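Alpha/beta hydrolase fold protein (Nakamurella multipartita, PDB 4Y7D) is probably a hydrolase of the alpha/beta hydrolase fold, its exact substrate and reaction not established. Local coordinates at residues P241-S246 with E269-D274. Residues are numbered along the deposited sequence; the frame is centred on the assembly and turned at random. Where two conformers were deposited one is given.
Sequences PTLVVS and ELVHLD
The imidazole of His272 meets Ser246 through water 1, which lies in the ring plane at the ND1 edge. The water is 2.8 Å from His272 ND1 and 2.7 Å from Ser246 OG, and it joins the two side chains on one face of the sheet. Leu273 N donates a hydrogen bond to Ser246 O at 2.9 Å; the CA-H of His272 adds a weaker contact to the same oxygen. The two end bonds, Glu269 N to Thr242 O and Leu273 N to Ser246 O, have donors tilted 18° and 20° from the carbonyl plane. In the three central bonds the N-H lies closer to the line of the C=O: Val244 N to Glu269 O, Val271 N to Val244 O and Ser246 N to Val271 O.

The two strands run parallel as neighbours in the beta-alpha-beta unit formed by strand 242-247, helix 255-264 and strand 269-273, at one edge of the alpha/beta hydrolase sheet. Strand 269-273 is outermost, and strand 242-247 bonds on its other side to strand 124-130.

Side chains alternate between the two faces. Leu243, Val245 and Val271 face helix 288-299. With chi1 at 166°, Leu243 carries its CG away from the backbone N and beside its own carbonyl carbon, which brings CD1 within 3.6 Å of Val271 CG2. Farther along, Val245 CG1 touches Leu273 CD1 at 4.0 Å. On this face Glu269 OE1 forms a salt bridge with Arg293. Val244 and Leu270 lie on the face covered by helix 255-264. There Leu270 CD1 packs 3.8 Å from Val244 CG1 and also against Val244 O.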
# COMPACT_ATOMS: atom_id res chain seq x y z
N PRO A 241 11.35 -10.28 10.64
CA PRO A 241 10.07 -10.68 11.20
C PRO A 241 8.98 -10.07 10.36
O PRO A 241 9.07 -8.87 10.00
CB PRO A 241 10.09 -10.04 12.59
CG PRO A 241 11.49 -9.82 12.91
CD PRO A 241 12.14 -9.50 11.61
N THR A 242 8.02 -10.90 9.93
CA THR A 242 7.12 -10.55 8.82
C THR A 242 5.72 -10.98 9.12
O THR A 242 5.51 -12.14 9.56
CB THR A 242 7.59 -11.14 7.46
OG1 THR A 242 8.83 -10.57 7.04
CG2 THR A 242 6.58 -10.84 6.35
N LEU A 243 4.77 -10.05 8.93
CA LEU A 243 3.36 -10.30 9.07
C LEU A 243 2.78 -10.07 7.69
O LEU A 243 2.93 -9.00 7.14
CB LEU A 243 2.73 -9.36 10.10
CG LEU A 243 1.23 -9.23 10.17
CD1 LEU A 243 0.60 -10.57 10.52
CD2 LEU A 243 0.85 -8.15 11.19
N VAL A 244 2.08 -11.08 7.17
CA VAL A 244 1.41 -11.05 5.87
C VAL A 244 -0.10 -11.09 6.15
O VAL A 244 -0.55 -11.95 6.90
CB VAL A 244 1.81 -12.26 5.05
CG1 VAL A 244 1.23 -12.16 3.66
CG2 VAL A 244 3.34 -12.39 4.97
N VAL A 245 -0.85 -10.15 5.58
CA VAL A 245 -2.29 -9.99 5.86
C VAL A 245 -3.08 -10.08 4.56
O VAL A 245 -2.81 -9.31 3.62
CB VAL A 245 -2.60 -8.65 6.54
CG1 VAL A 245 -4.08 -8.54 6.89
CG2 VAL A 245 -1.73 -8.45 7.77
N SER A 246 -4.08 -10.98 4.55
CA SER A 246 -4.93 -11.19 3.39
C SER A 246 -6.41 -11.26 3.76
O SER A 246 -6.83 -11.97 4.63
CB SER A 246 -4.53 -12.47 2.64
OG SER A 246 -5.42 -12.75 1.57
N GLU A 269 4.29 -14.87 9.66
CA GLU A 269 2.94 -15.13 10.13
C GLU A 269 1.95 -14.66 9.06
O GLU A 269 2.11 -13.55 8.53
CB GLU A 269 2.64 -14.32 11.38
CG GLU A 269 3.58 -14.56 12.53
CD GLU A 269 3.18 -13.73 13.73
OE1 GLU A 269 2.61 -12.60 13.59
OE2 GLU A 269 3.44 -14.21 14.82
N LEU A 270 0.95 -15.48 8.77
CA LEU A 270 -0.10 -15.14 7.82
C LEU A 270 -1.41 -14.99 8.58
O LEU A 270 -1.81 -15.87 9.34
CB LEU A 270 -0.25 -16.27 6.79
CG LEU A 270 -1.30 -16.11 5.71
CD1 LEU A 270 -1.16 -14.84 4.88
CD2 LEU A 270 -1.19 -17.36 4.84
N VAL A 271 -2.08 -13.85 8.39
CA VAL A 271 -3.37 -13.57 8.99
C VAL A 271 -4.42 -13.38 7.89
O VAL A 271 -4.30 -12.48 7.03
CB VAL A 271 -3.28 -12.31 9.90
CG1 VAL A 271 -4.63 -11.85 10.34
CG2 VAL A 271 -2.37 -12.59 11.08
N HIS A 272 -5.45 -14.21 7.93
CA HIS A 272 -6.60 -14.11 7.06
C HIS A 272 -7.74 -13.33 7.73
O HIS A 272 -8.04 -13.54 8.91
CB HIS A 272 -7.13 -15.52 6.73
CG HIS A 272 -6.12 -16.40 6.09
ND1 HIS A 272 -5.76 -16.30 4.76
CD2 HIS A 272 -5.39 -17.42 6.60
CE1 HIS A 272 -4.86 -17.22 4.49
NE2 HIS A 272 -4.61 -17.90 5.59
N LEU A 273 -8.41 -12.48 6.97
CA LEU A 273 -9.57 -11.78 7.42
C LEU A 273 -10.72 -12.30 6.54
O LEU A 273 -10.76 -12.03 5.33
CB LEU A 273 -9.34 -10.27 7.29
CG LEU A 273 -8.41 -9.67 8.35
CD1 LEU A 273 -7.95 -8.30 7.95
CD2 LEU A 273 -9.05 -9.65 9.74
N ASP A 274 -11.58 -13.09 7.15
CA ASP A 274 -12.66 -13.77 6.47
C ASP A 274 -13.63 -12.74 5.88
O ASP A 274 -14.10 -11.85 6.57
CB ASP A 274 -13.42 -14.66 7.44
CG ASP A 274 -12.73 -15.99 7.74
OD1 ASP A 274 -11.85 -16.41 6.96
OD2 ASP A 274 -13.21 -16.66 8.71
O HOH W 1 -6.73 -14.94 2.52